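Local coordinates for protein dihydroorotase (Saccharomyces cerevisiae S288C, PDB 6L0A) that catalyses, as a zinc-dependent enzyme, the reversible interconversion of N-carbamoyl-L-aspartate and dihydroorotate, a step of de novo pyrimidine biosynthesis, at residues 179-183 with 184-188; 246-250 with 251-255. All blocks are in the same frame, centred on the assembly; numbering follows the deposited sequence.

Interaction 1 of 2, residues 179-183 with 184-188; sequences EHCTS and ESAIK. With ZN (zinc ion), chain L.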
ATOM      1  N   GLU C 179      10.165   9.570  16.193  1.00 10.51           N
ATOM      2  CA  GLU C 179       8.720   9.723  16.188  1.00 12.90           C
ATOM      3  C   GLU C 179       8.050   8.549  15.476  1.00 13.35           C
ATOM      4  O   GLU C 179       8.631   7.916  14.594  1.00 12.98           O
ATOM      5  CB  GLU C 179       8.327  11.037  15.504  1.00 13.86           C
ATOM      6  CG  GLU C 179       8.843  12.298  16.212  1.00 13.86           C
ATOM      7  CD  GLU C 179       8.144  12.548  17.536  1.00 15.42           C
ATOM      8  OE1 GLU C 179       7.032  12.015  17.718  1.00 16.14           O
ATOM      9  OE2 GLU C 179       8.691  13.281  18.400  1.00 14.76           O
ATOM     10  N   HIS C 180       6.803   8.281  15.868  1.00 11.89           N
ATOM     11  CA  HIS C 180       5.943   7.248  15.285  1.00 14.53           C
ATOM     12  C   HIS C 180       6.685   6.046  14.714  1.00 15.09           C
ATOM     13  O   HIS C 180       6.683   5.830  13.491  1.00 14.66           O
ATOM     14  CB  HIS C 180       5.023   7.865  14.209  1.00 14.42           C
ATOM     15  CG  HIS C 180       5.689   8.846  13.286  1.00 16.74           C
ATOM     16  ND1 HIS C 180       6.858   8.571  12.608  1.00 15.66           N
ATOM     17  CD2 HIS C 180       5.317  10.091  12.901  1.00 21.14           C
ATOM     18  CE1 HIS C 180       7.189   9.614  11.865  1.00 15.81           C
ATOM     19  NE2 HIS C 180       6.270  10.551  12.024  1.00 17.41           N
ATOM     20  N   CYS C 181       7.308   5.250  15.589  1.00 11.64           N
ATOM     21  CA  CYS C 181       7.985   4.033  15.145  1.00 13.98           C
ATOM     22  C   CYS C 181       6.994   3.065  14.530  1.00 13.34           C
ATOM     23  O   CYS C 181       5.862   2.910  15.016  1.00 12.83           O
ATOM     24  CB  CYS C 181       8.703   3.337  16.301  1.00 16.91           C
ATOM     25  SG  CYS C 181      10.199   4.166  16.829  1.00 30.16           S
ATOM     26  N   THR C 182       7.437   2.365  13.483  1.00 11.33           N
ATOM     27  CA  THR C 182       6.554   1.425  12.817  1.00 10.57           C
ATOM     28  C   THR C 182       7.135   0.037  12.625  1.00 12.33           C
ATOM     29  O   THR C 182       6.420  -0.833  12.134  1.00 13.50           O
ATOM     30  CB  THR C 182       6.142   1.968  11.445  1.00 11.72           C
ATOM     31  OG1 THR C 182       7.327   2.202  10.668  1.00 11.47           O
ATOM     32  CG2 THR C 182       5.359   3.245  11.604  1.00 10.43           C
ATOM     33  N   SER C 183       8.402  -0.195  12.973  1.00 12.25           N
ATOM     34  CA  SER C 183       9.057  -1.456  12.647  1.00 14.24           C
ATOM     35  C   SER C 183       9.638  -2.112  13.888  1.00 17.66           C
ATOM     36  O   SER C 183      10.054  -1.436  14.835  1.00 16.34           O
ATOM     37  CB  SER C 183      10.168  -1.247  11.620  1.00 15.82           C
ATOM     38  OG  SER C 183      11.242  -0.516  12.181  1.00 18.33           O
ATOM     39  N   GLU C 184       9.658  -3.447  13.877  1.00 18.29           N
ATOM     40  CA  GLU C 184      10.347  -4.182  14.931  1.00 17.53           C
ATOM     41  C   GLU C 184      11.803  -3.763  15.020  1.00 19.98           C
ATOM     42  O   GLU C 184      12.363  -3.667  16.123  1.00 21.68           O
ATOM     43  CB  GLU C 184      10.245  -5.690  14.691  1.00 18.99           C
ATOM     44  CG  GLU C 184      11.004  -6.481  15.736  1.00 22.61           C
ATOM     45  CD  GLU C 184      10.951  -7.976  15.522  1.00 28.12           C
ATOM     46  OE1 GLU C 184      11.183  -8.423  14.382  1.00 30.24           O
ATOM     47  OE2 GLU C 184      10.667  -8.698  16.500  1.00 29.49           O
ATOM     48  N   SER C 185      12.435  -3.514  13.868  1.00 18.18           N
ATOM     49  CA  SER C 185      13.831  -3.092  13.872  1.00 20.67           C
ATOM     50  C   SER C 185      14.017  -1.827  14.692  1.00 22.84           C
ATOM     51  O   SER C 185      14.974  -1.718  15.468  1.00 20.87           O
ATOM     52  CB  SER C 185      14.329  -2.874  12.441  1.00 21.12           C
ATOM     53  OG  SER C 185      14.475  -4.112  11.776  1.00 30.41           O
ATOM     54  N   ALA C 186      13.112  -0.854  14.533  1.00 17.87           N
ATOM     55  CA  ALA C 186      13.235   0.385  15.291  1.00 17.22           C
ATOM     56  C   ALA C 186      13.030   0.144  16.778  1.00 18.88           C
ATOM     57  O   ALA C 186      13.749   0.722  17.604  1.00 17.84           O
ATOM     58  CB  ALA C 186      12.242   1.428  14.783  1.00 16.50           C
ATOM     59  N   ILE C 187      12.050  -0.695  17.142  1.00 17.43           N
ATOM     60  CA  ILE C 187      11.808  -0.993  18.556  1.00 21.83           C
ATOM     61  C   ILE C 187      13.062  -1.584  19.195  1.00 21.47           C
ATOM     62  O   ILE C 187      13.476  -1.175  20.290  1.00 21.93           O
ATOM     63  CB  ILE C 187      10.602  -1.936  18.716  1.00 17.32           C
ATOM     64  CG1 ILE C 187       9.298  -1.257  18.282  1.00 16.07           C
ATOM     65  CG2 ILE C 187      10.471  -2.403  20.165  1.00 21.60           C
ATOM     66  CD1 ILE C 187       9.113   0.154  18.845  1.00 17.41           C
ATOM     67  N   LYS C 188      13.687  -2.553  18.518  1.00 22.34           N
ATOM     68  CA  LYS C 188      14.914  -3.153  19.040  1.00 22.61           C
ATOM     69  C   LYS C 188      16.007  -2.112  19.231  1.00 21.41           C
ATOM     70  O   LYS C 188      16.761  -2.163  20.210  1.00 21.98           O
ATOM     71  CB  LYS C 188      15.419  -4.241  18.097  1.00 23.37           C
ATOM     72  CG  LYS C 188      14.655  -5.528  18.122  1.00 27.25           C
ATOM     73  CD  LYS C 188      15.493  -6.573  17.404  1.00 30.55           C
ATOM     74  CE  LYS C 188      14.681  -7.764  17.020  1.00 36.95           C
ATOM     75  NZ  LYS C 188      15.539  -8.737  16.291  1.00 33.83           N
TER
HETATM   76 ZN    ZN L 402       5.694  11.818  10.401  1.00 39.90          ZN

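Interaction 2 of 2, residues 246-250 with 251-255; sequences AVSGK and PYFFF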
ATOM      1  N   ALA C 246       4.312  -0.682  23.413  1.00 17.52           N
ATOM      2  CA  ALA C 246       3.408   0.339  23.936  1.00 17.80           C
ATOM      3  C   ALA C 246       2.902  -0.018  25.327  1.00 23.21           C
ATOM      4  O   ALA C 246       2.679   0.868  26.163  1.00 19.58           O
ATOM      5  CB  ALA C 246       2.228   0.542  22.994  1.00 17.89           C
ATOM      6  N   VAL C 247       2.689  -1.307  25.588  1.00 21.20           N
ATOM      7  CA  VAL C 247       2.211  -1.742  26.896  1.00 21.09           C
ATOM      8  C   VAL C 247       3.353  -2.206  27.794  1.00 22.21           C
ATOM      9  O   VAL C 247       3.104  -2.799  28.847  1.00 28.12           O
ATOM     10  CB  VAL C 247       1.138  -2.835  26.751  1.00 22.71           C
ATOM     11  CG1 VAL C 247      -0.055  -2.301  25.971  1.00 20.32           C
ATOM     12  CG2 VAL C 247       1.719  -4.064  26.075  1.00 24.06           C
ATOM     13  N   SER C 248       4.602  -1.925  27.417  1.00 21.81           N
ATOM     14  CA  SER C 248       5.750  -2.474  28.127  1.00 24.67           C
ATOM     15  C   SER C 248       5.955  -1.845  29.500  1.00 26.88           C
ATOM     16  O   SER C 248       6.647  -2.438  30.337  1.00 27.16           O
ATOM     17  CB  SER C 248       7.023  -2.301  27.291  1.00 21.62           C
ATOM     18  OG  SER C 248       7.447  -0.944  27.245  1.00 22.58           O
ATOM     19  N   GLY C 249       5.377  -0.671  29.752  1.00 27.00           N
ATOM     20  CA  GLY C 249       5.723   0.092  30.936  1.00 24.34           C
ATOM     21  C   GLY C 249       7.112   0.683  30.919  1.00 29.07           C
ATOM     22  O   GLY C 249       7.584   1.155  31.960  1.00 25.93           O
ATOM     23  N   LYS C 250       7.800   0.661  29.764  1.00 23.75           N
ATOM     24  CA  LYS C 250       9.131   1.232  29.659  1.00 22.48           C
ATOM     25  C   LYS C 250       9.028   2.740  29.430  1.00 26.20           C
ATOM     26  O   LYS C 250       8.199   3.189  28.637  1.00 24.06           O
ATOM     27  CB  LYS C 250       9.899   0.590  28.506  1.00 28.19           C
ATOM     28  CG  LYS C 250      10.592  -0.726  28.845  1.00 31.10           C
ATOM     29  CD  LYS C 250      11.439  -0.616  30.107  1.00 35.95           C
ATOM     30  CE  LYS C 250      10.879  -1.475  31.227  1.00 41.49           C
ATOM     31  NZ  LYS C 250      11.469  -1.125  32.559  1.00 45.90           N
ATOM     32  N   PRO C 251       9.869   3.539  30.090  1.00 24.56           N
ATOM     33  CA  PRO C 251       9.736   5.001  30.005  1.00 25.34           C
ATOM     34  C   PRO C 251      10.224   5.605  28.698  1.00 23.08           C
ATOM     35  O   PRO C 251      10.094   6.821  28.521  1.00 20.90           O
ATOM     36  CB  PRO C 251      10.602   5.482  31.178  1.00 25.04           C
ATOM     37  CG  PRO C 251      11.688   4.452  31.248  1.00 26.93           C
ATOM     38  CD  PRO C 251      11.029   3.135  30.906  1.00 29.68           C
ATOM     39  N   TYR C 252      10.775   4.815  27.773  1.00 21.28           N
ATOM     40  CA  TYR C 252      11.257   5.359  26.513  1.00 20.37           C
ATOM     41  C   TYR C 252      10.284   5.123  25.359  1.00 21.40           C
ATOM     42  O   TYR C 252      10.657   5.336  24.196  1.00 19.78           O
ATOM     43  CB  TYR C 252      12.640   4.795  26.170  1.00 22.44           C
ATOM     44  CG  TYR C 252      12.867   3.338  26.534  1.00 23.65           C
ATOM     45  CD1 TYR C 252      13.430   2.984  27.758  1.00 27.17           C
ATOM     46  CD2 TYR C 252      12.547   2.321  25.642  1.00 25.34           C
ATOM     47  CE1 TYR C 252      13.655   1.657  28.087  1.00 23.95           C
ATOM     48  CE2 TYR C 252      12.768   0.987  25.962  1.00 28.58           C
ATOM     49  CZ  TYR C 252      13.325   0.663  27.183  1.00 32.67           C
ATOM     50  OH  TYR C 252      13.545  -0.661  27.502  1.00 29.16           O
ATOM     51  N   PHE C 253       9.051   4.700  25.656  1.00 21.29           N
ATOM     52  CA  PHE C 253       7.958   4.662  24.686  1.00 18.58           C
ATOM     53  C   PHE C 253       6.788   5.441  25.269  1.00 19.50           C
ATOM     54  O   PHE C 253       6.402   5.205  26.418  1.00 20.54           O
ATOM     55  CB  PHE C 253       7.517   3.220  24.364  1.00 17.08           C
ATOM     56  CG  PHE C 253       8.603   2.352  23.786  1.00 17.47           C
ATOM     57  CD1 PHE C 253       9.155   2.636  22.549  1.00 19.16           C
ATOM     58  CD2 PHE C 253       9.056   1.231  24.473  1.00 21.10           C
ATOM     59  CE1 PHE C 253      10.156   1.839  22.018  1.00 18.47           C
ATOM     60  CE2 PHE C 253      10.049   0.425  23.937  1.00 21.32           C
ATOM     61  CZ  PHE C 253      10.598   0.730  22.712  1.00 21.04           C
ATOM     62  N   PHE C 254       6.233   6.379  24.503  1.00 16.28           N
ATOM     63  CA  PHE C 254       5.025   7.054  24.955  1.00 16.18           C
ATOM     64  C   PHE C 254       4.225   7.521  23.748  1.00 14.33           C
ATOM     65  O   PHE C 254       4.651   7.380  22.602  1.00 12.84           O
ATOM     66  CB  PHE C 254       5.334   8.209  25.935  1.00 18.80           C
ATOM     67  CG  PHE C 254       6.391   9.181  25.470  1.00 16.08           C
ATOM     68  CD1 PHE C 254       7.707   9.044  25.883  1.00 16.45           C
ATOM     69  CD2 PHE C 254       6.054  10.270  24.673  1.00 16.28           C
ATOM     70  CE1 PHE C 254       8.680   9.960  25.490  1.00 17.09           C
ATOM     71  CE2 PHE C 254       7.022  11.186  24.277  1.00 16.56           C
ATOM     72  CZ  PHE C 254       8.335  11.028  24.688  1.00 18.62           C
ATOM     73  N   PHE C 255       3.041   8.062  24.031  1.00 13.53           N
ATOM     74  CA  PHE C 255       2.022   8.306  23.016  1.00 14.95           C
ATOM     75  C   PHE C 255       2.309   9.574  22.229  1.00 16.66           C
ATOM     76  O   PHE C 255       2.476  10.652  22.809  1.00 15.16           O
ATOM     77  CB  PHE C 255       0.653   8.429  23.681  1.00 12.05           C
ATOM     78  CG  PHE C 255      -0.480   8.718  22.736  1.00 14.39           C
ATOM     79  CD1 PHE C 255      -0.689   7.932  21.616  1.00 14.55           C
ATOM     80  CD2 PHE C 255      -1.365   9.763  22.999  1.00 13.33           C
ATOM     81  CE1 PHE C 255      -1.756   8.190  20.769  1.00 12.40           C
ATOM     82  CE2 PHE C 255      -2.436  10.021  22.161  1.00 15.75           C
ATOM     83  CZ  PHE C 255      -2.633   9.226  21.042  1.00 14.47           C
TER
HETATM   84  O   HOH W   1       6.011   2.887  27.574  1.00 25.12           O

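Interaction 1 of 2, residues 179-183 with 184-188
Just ahead of the cap that Ser183 forms with Ala186 lies the imidazole of His180: Glu179 CB sits over the centre of one face, 3.9 Å above the ring plane, and NE2 on the rim holds the zinc ion at 2.1 Å. His137 shares this metal, and the bound malate touches His180. Residues 179-183 form the loop after strand 175-178 of the TIM-barrel metallo-hydrolase fold and lead straight into helix 184-193, with Ser183 as its N-cap. Ser183 OG stands between its own backbone N and carbonyl carbon (chi1 68°), which turns it to face the first helical turn, where it accepts the N-H of Ala186 at 3.0 Å with an angle of 154°. The same hydroxyl is hydrogen-bonded to Glu157, so two partners fix its rotation. The carbonyl of Ser183 starts the main-chain helical bonding, Ile187 N meeting Ser183 O at 3.1 Å. Replacing Ser183 with an alanine would probably leave the Ala186 N-H without its side-chain cap and Glu157 short of one partner. Thr182 turns away from the helix to bond Glu157 and Lys234, whereas Cys181 faces the helix. Ile187 packs against Leu242 and Ala245 of helix 236-246. On the apolar side Cys181 SG lies 4.0 Å from Ala186 CB, and Ile187 CD1 reaches back to within 4.1 Å of Cys181 CB.

Interaction 2 of 2, residues 246-250 with 251-255
Lys250 and Phe253 are the ends of a type I beta turn that, with an ST turn at Ser248, carries the chain from helix 236-246 into strand 253-255 of the barrel. Pro251 and Tyr252 fill the turn's two central positions.

Three sets of polar contacts hold the backbone. Ser248 OG accepts Lys250 N at 3.0 Å with an angle of 153°, closing the ST turn, and it is also hydrogen-bonded to the carbonyl oxygen of Ala245 in the last turn of the helix. Between Ser248 and Lys250, Gly249 has a positive phi, a backbone shape that glycine adopts readily. Across the beta turn the bond from Phe253 N to Lys250 O is weak, at 3.4 Å. A water bridges the two ends of the turn, donating to Lys250 O (2.5 Å) and Phe253 O (2.6 Å), so the Lys250 carbonyl is approached by two donors.

The contact with the Tyr252 ring is carried by the lysine's aliphatic part. Lys250 CB stands over one face of the ring in a CH-pi contact, 3.9 Å from the centroid and 18° off its normal. The two side chains run alongside each other, and Lys250 CG comes 3.2 Å from Tyr252 OH. With chi1 at 37°, Tyr252 is turned so that its ring keeps a face against CB.

Packing continues into the barrel's outer layer: Pro251 rests on Phe307 of helix 300-312, and Tyr252 on Ile190 and Glu191 of helix 184-193. The Phe253 ring has Tyr252 CD2 above one face, offset toward the rim, while at its edge, near the ring plane, Ser248 OG lies 3.9 Å from Phe253 CD2.

How the interactions relate
Both interactions are connections between helix and strand in the same barrel, but in opposite order. Interaction 1 leaves a strand for a helix beside the zinc site and is buried; interaction 2 returns from a helix to a strand, is partly buried, and carries an exposed lysine. Accordingly, the first relies on a capping hydroxyl, carboxylate partners and a metal ligand, and the second on tight turns, a bridging water and aromatic packing. They share elements: helix 236-246, which ends at interaction 2, touches Ile187, and helix 184-193, which begins in interaction 1, packs on Tyr252 and Phe253. The two meet directly where Ile187 CD1 lies 3.7 Å from Phe253 CE1.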